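Local coordinates for protein glycerol trinitrate reductase (PDB 5EPD) that probably uses FMN to reduce xenobiotic substrates such as glycerol trinitrate, as an old yellow enzyme built on a TIM barrel, at residues Thr79-Gln83 with Asp177-Ala181; Gln86-Asp90 with Thr151-Asn155. One frame throughout, in Å; residues are numbered along the deposited sequence.

Contact 1: Thr79-Gln83 with Asp177-Ala181; sequences TQISQ and DFRKA
Ile81 pushes its side chain into the flank of helix 171-187, where Phe178, Ala181 and the CB of Asp177 receive it. Its methyl CD1 sits over the middle of one face of the Phe178 ring, 3.4 Å from the ring centroid and 13° off the ring normal, a close CH-pi contact. Two torsions put it there: CG1 lies between the backbone N and the carbonyl carbon (chi1 65°), and the extended chi2 carries CD1 onward to the ring. The other branch, CG2, presses on Ala181 CB at 3.4 Å, closer than two methyl carbons normally settle. Beta-branched isoleucine thus meets two neighbours at once, one with each branch, while alanine, one turn after Asp177, is small enough to admit it. Leu121 of strand 117-122 touches both Phe178 and Ala181, and Val232 and Val236 of helix 227-240 pack on Phe178.

Polar groups make the looser side, and no direct hydrogen bond spans it. One water donates to Ile81 O at 2.8 Å and accepts from Lys180 NZ at 2.9 Å; the long, flexible lysine can reach back from the helix to this water. A second water accepts from Ser82 OG and donates to Asp177 OD2, each at 2.7 Å, while Ser82 OG also bonds Gly85 N. Short polar Ser82 and charged Asp177 suit this partly exposed, hydrated side. An outer helix packed by apolar side chains against the residue just beyond the C-terminal end of a barrel strand is characteristic of the TIM barrel.

Contact 2: Gln86-Asp90 with Thr151-Asn155; sequences QGYQD and TFVNN
Gln89 OE1 accepts a hydrogen bond from Asn155 N at 2.7 Å, and the Thr151 hydroxyl donates to Gly87 O, OG1 lying 2.6 Å from that oxygen. Backbone Gln89 N adds a nearly straight bond to Phe152 O (3.0 Å, 177°). Longer, at 3.3 Å, is the bond from Gln89 NE2 to Asn155 OD1. Asn155 OD1 lies in the plane of the Gln89 amide, but Gln89 NE2 stands well above the carbonyl plane of Asn155, the two amides being turned 69° apart. The two bonds to Asn155 fix the rotation of the Gln89 amide.

The same Gln89 chain, extended beyond CG, runs over one face of the Phe152 ring. Its amide stacks 30° from the ring plane, and CG makes a CH-pi contact 4.1 Å from the centroid; glutamine suits both tasks, since CG and the flat amide lie on the ring while the amide's two polar atoms reach the turn. Tyr88, preceding Gln89, lies against Thr151, CD2 3.1 Å from OG1, and more loosely against Phe152 CB; its OH bonds Tyr201 OH. Asn154 and Asn155 both have positive phi, which asparagine tolerates well, as suits the two-residue turn of the beta hairpin formed by strands 150-153 and 156-159. Gln89 binds that turn from the loop after barrel strand 73-80.

How the contacts relate
Both contacts begin from the same beta-alpha connection of the barrel: contact 1 uses the first residues after strand 73-80, contact 2 the loop farther on. Their centres lie about 17 Å apart, yet they touch where Gln80 packs against Gln86. Contact 1 lies nearer the centre of the chain and joins the strand's exit to an outer helix through aliphatic and aromatic carbon, with water carrying the polar links. Contact 2 lies farther out, with exposed asparagines at the hairpin turn, and relies on direct hydrogen bonds from backbone and side chains. Both segments of contact 2 fall in sequence between those of contact 1.

Contact 1: Thr79-Gln83 with Asp177-Ala181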
loop_
_atom_site.group_PDB
_atom_site.type_symbol
_atom_site.label_atom_id
_atom_site.label_comp_id
_atom_site.label_asym_id
_atom_site.label_seq_id
_atom_site.Cartn_x
_atom_site.Cartn_y
_atom_site.Cartn_z
ATOM N N THR A 79 0.197 -5.112 4.424
ATOM C CA THR A 79 0.557 -5.868 5.608
ATOM C C THR A 79 -0.498 -5.542 6.717
ATOM O O THR A 79 -0.574 -4.406 7.227
ATOM C CB THR A 79 2.021 -5.532 6.012
ATOM O OG1 THR A 79 2.939 -6.129 5.078
ATOM C CG2 THR A 79 2.367 -6.008 7.455
ATOM N N GLN A 80 -1.345 -6.533 7.029
ATOM C CA GLN A 80 -2.447 -6.379 8.008
ATOM C C GLN A 80 -2.012 -6.032 9.438
ATOM O O GLN A 80 -1.041 -6.588 9.994
ATOM C CB GLN A 80 -3.302 -7.629 8.085
ATOM C CG GLN A 80 -2.525 -8.866 8.520
ATOM C CD GLN A 80 -2.222 -9.813 7.371
ATOM O OE1 GLN A 80 -2.097 -9.412 6.206
ATOM N NE2 GLN A 80 -2.092 -11.088 7.698
ATOM N N ILE A 81 -2.779 -5.114 10.014
ATOM C CA ILE A 81 -2.567 -4.636 11.381
ATOM C C ILE A 81 -3.207 -5.562 12.462
ATOM O O ILE A 81 -2.871 -5.472 13.653
ATOM C CB ILE A 81 -3.100 -3.200 11.495
ATOM C CG1 ILE A 81 -4.628 -3.149 11.298
ATOM C CG2 ILE A 81 -2.383 -2.319 10.475
ATOM C CD1 ILE A 81 -5.239 -1.781 11.529
ATOM N N SER A 82 -4.123 -6.434 12.027
ATOM C CA SER A 82 -4.832 -7.397 12.873
ATOM C C SER A 82 -5.290 -8.516 11.962
ATOM O O SER A 82 -5.270 -8.356 10.745
ATOM C CB SER A 82 -6.059 -6.739 13.467
ATOM O OG SER A 82 -6.921 -6.289 12.433
ATOM N N GLN A 83 -5.724 -9.641 12.513
ATOM C CA GLN A 83 -6.262 -10.726 11.665
ATOM C C GLN A 83 -7.639 -10.357 11.099
ATOM O O GLN A 83 -8.055 -10.853 10.031
ATOM C CB GLN A 83 -6.343 -12.020 12.458
ATOM C CG GLN A 83 -6.670 -13.255 11.657
ATOM C CD GLN A 83 -6.951 -14.425 12.581
ATOM O OE1 GLN A 83 -6.347 -14.532 13.637
ATOM N NE2 GLN A 83 -7.892 -15.281 12.211
ATOM N N ASP A 177 -5.392 -0.007 16.495
ATOM C CA ASP A 177 -4.650 -1.087 15.824
ATOM C C ASP A 177 -3.707 -0.542 14.773
ATOM O O ASP A 177 -2.608 -1.064 14.632
ATOM C CB ASP A 177 -5.594 -2.075 15.164
ATOM C CG ASP A 177 -6.427 -2.840 16.165
ATOM O OD1 ASP A 177 -6.034 -2.866 17.347
ATOM O OD2 ASP A 177 -7.478 -3.396 15.767
ATOM N N PHE A 178 -4.124 0.497 14.038
ATOM C CA PHE A 178 -3.216 1.214 13.132
ATOM C C PHE A 178 -2.110 1.932 13.911
ATOM O O PHE A 178 -0.929 1.888 13.517
ATOM C CB PHE A 178 -3.944 2.250 12.281
ATOM C CG PHE A 178 -4.616 1.688 11.061
ATOM C CD1 PHE A 178 -3.885 1.411 9.910
ATOM C CD2 PHE A 178 -5.988 1.471 11.039
ATOM C CE1 PHE A 178 -4.511 0.912 8.766
ATOM C CE2 PHE A 178 -6.627 0.967 9.905
ATOM C CZ PHE A 178 -5.890 0.692 8.760
ATOM N N ARG A 179 -2.492 2.617 14.991
ATOM C CA ARG A 179 -1.529 3.355 15.808
ATOM C C ARG A 179 -0.427 2.410 16.268
ATOM O O ARG A 179 0.755 2.693 16.122
ATOM C CB ARG A 179 -2.201 3.994 17.033
ATOM C CG ARG A 179 -1.334 5.063 17.699
ATOM C CD ARG A 179 -1.725 5.361 19.148
ATOM N NE ARG A 179 -2.012 4.136 19.905
ATOM C CZ ARG A 179 -1.110 3.367 20.532
ATOM N NH1 ARG A 179 0.190 3.667 20.542
ATOM N NH2 ARG A 179 -1.521 2.278 21.173
ATOM N N LYS A 180 -0.833 1.285 16.828
ATOM C CA LYS A 180 0.086 0.304 17.361
ATOM C C LYS A 180 0.872 -0.320 16.197
ATOM O O LYS A 180 2.093 -0.529 16.299
ATOM C CB LYS A 180 -0.724 -0.735 18.149
ATOM C CG LYS A 180 0.047 -1.711 19.009
ATOM C CD LYS A 180 -0.817 -2.957 19.244
ATOM C CE LYS A 180 -0.757 -3.951 18.068
ATOM N NZ LYS A 180 -2.060 -4.611 17.751
ATOM N N ALA A 181 0.201 -0.582 15.075
ATOM C CA ALA A 181 0.897 -1.182 13.928
ATOM C C ALA A 181 2.004 -0.268 13.375
ATOM O O ALA A 181 3.035 -0.755 12.930
ATOM C CB ALA A 181 -0.076 -1.607 12.827
HETATM O O HOH W 1 -1.718 -3.373 15.145
HETATM O O HOH W 2 -8.393 -4.168 13.373
#

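Contact 2: Gln86-Asp90 with Thr151-Asn155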
loop_
_atom_site.group_PDB
_atom_site.type_symbol
_atom_site.label_atom_id
_atom_site.label_comp_id
_atom_site.label_asym_id
_atom_site.label_seq_id
_atom_site.Cartn_x
_atom_site.Cartn_y
_atom_site.Cartn_z
ATOM N N GLN A 86 -7.134 -8.957 7.808
ATOM C CA GLN A 86 -6.585 -9.827 6.750
ATOM C C GLN A 86 -7.679 -10.219 5.761
ATOM O O GLN A 86 -8.805 -10.595 6.166
ATOM C CB GLN A 86 -5.947 -11.105 7.328
ATOM C CG GLN A 86 -5.144 -11.930 6.296
ATOM C CD GLN A 86 -4.609 -13.278 6.822
ATOM O OE1 GLN A 86 -4.469 -13.490 8.030
ATOM N NE2 GLN A 86 -4.300 -14.188 5.898
ATOM N N GLY A 87 -7.352 -10.153 4.469
ATOM C CA GLY A 87 -8.329 -10.456 3.389
ATOM C C GLY A 87 -7.899 -11.450 2.328
ATOM O O GLY A 87 -8.715 -11.963 1.582
ATOM N N TYR A 88 -6.604 -11.693 2.254
ATOM C CA TYR A 88 -6.024 -12.697 1.344
ATOM C C TYR A 88 -5.134 -13.638 2.156
ATOM O O TYR A 88 -4.499 -13.196 3.140
ATOM C CB TYR A 88 -5.173 -11.999 0.282
ATOM C CG TYR A 88 -5.921 -10.951 -0.480
ATOM C CD1 TYR A 88 -6.096 -9.690 0.034
ATOM C CD2 TYR A 88 -6.446 -11.232 -1.729
ATOM C CE1 TYR A 88 -6.776 -8.718 -0.688
ATOM C CE2 TYR A 88 -7.112 -10.285 -2.461
ATOM C CZ TYR A 88 -7.278 -9.027 -1.938
ATOM O OH TYR A 88 -7.978 -8.092 -2.681
ATOM N N GLN A 89 -5.088 -14.913 1.766
ATOM C CA GLN A 89 -4.240 -15.876 2.480
ATOM C C GLN A 89 -2.750 -15.500 2.439
ATOM O O GLN A 89 -2.246 -14.939 1.439
ATOM C CB GLN A 89 -4.411 -17.277 1.912
ATOM C CG GLN A 89 -4.077 -17.435 0.423
ATOM C CD GLN A 89 -4.185 -18.898 -0.021
ATOM O OE1 GLN A 89 -5.239 -19.556 0.127
ATOM N NE2 GLN A 89 -3.081 -19.424 -0.560
ATOM N N ASP A 90 -2.047 -15.793 3.530
ATOM C CA ASP A 90 -0.572 -15.734 3.524
ATOM C C ASP A 90 -0.006 -14.364 3.213
ATOM O O ASP A 90 1.107 -14.241 2.712
ATOM C CB ASP A 90 -0.014 -16.788 2.553
ATOM C CG ASP A 90 -0.470 -18.169 2.913
ATOM O OD1 ASP A 90 -0.400 -18.467 4.135
ATOM O OD2 ASP A 90 -0.898 -18.939 2.013
ATOM N N THR A 151 -11.469 -13.196 -3.679
ATOM C CA THR A 151 -10.194 -13.115 -2.986
ATOM C C THR A 151 -9.504 -14.457 -3.120
ATOM O O THR A 151 -10.091 -15.403 -3.656
ATOM C CB THR A 151 -10.354 -12.711 -1.513
ATOM O OG1 THR A 151 -9.064 -12.625 -0.913
ATOM C CG2 THR A 151 -11.211 -13.730 -0.737
ATOM N N PHE A 152 -8.251 -14.515 -2.667
ATOM C CA PHE A 152 -7.381 -15.665 -2.846
ATOM C C PHE A 152 -7.327 -16.266 -1.472
ATOM O O PHE A 152 -6.721 -15.694 -0.568
ATOM C CB PHE A 152 -6.010 -15.200 -3.325
ATOM C CG PHE A 152 -4.977 -16.294 -3.479
ATOM C CD1 PHE A 152 -5.292 -17.532 -4.044
ATOM C CD2 PHE A 152 -3.638 -16.060 -3.110
ATOM C CE1 PHE A 152 -4.300 -18.520 -4.194
ATOM C CE2 PHE A 152 -2.659 -17.051 -3.264
ATOM C CZ PHE A 152 -2.992 -18.275 -3.806
ATOM N N VAL A 153 -8.034 -17.383 -1.316
ATOM C CA VAL A 153 -8.168 -18.108 -0.038
ATOM C C VAL A 153 -8.350 -19.601 -0.369
ATOM O O VAL A 153 -8.835 -19.943 -1.463
ATOM C CB VAL A 153 -9.330 -17.533 0.819
ATOM C CG1 VAL A 153 -10.633 -17.598 0.068
ATOM C CG2 VAL A 153 -9.474 -18.266 2.136
ATOM N N ASN A 154 -7.922 -20.485 0.534
ATOM C CA ASN A 154 -7.921 -21.947 0.260
ATOM C C ASN A 154 -7.301 -22.257 -1.096
ATOM O O ASN A 154 -7.826 -23.083 -1.834
ATOM C CB ASN A 154 -9.342 -22.559 0.291
ATOM C CG ASN A 154 -10.109 -22.218 1.558
ATOM O OD1 ASN A 154 -11.227 -21.697 1.492
ATOM N ND2 ASN A 154 -9.511 -22.498 2.720
ATOM N N ASN A 155 -6.210 -21.566 -1.432
ATOM C CA ASN A 155 -5.483 -21.798 -2.663
ATOM C C ASN A 155 -6.289 -21.613 -3.942
ATOM O O ASN A 155 -5.977 -22.225 -4.974
ATOM C CB ASN A 155 -4.877 -23.211 -2.653
ATOM C CG ASN A 155 -3.657 -23.301 -1.776
ATOM O OD1 ASN A 155 -2.785 -22.431 -1.825
ATOM N ND2 ASN A 155 -3.572 -24.361 -0.974
#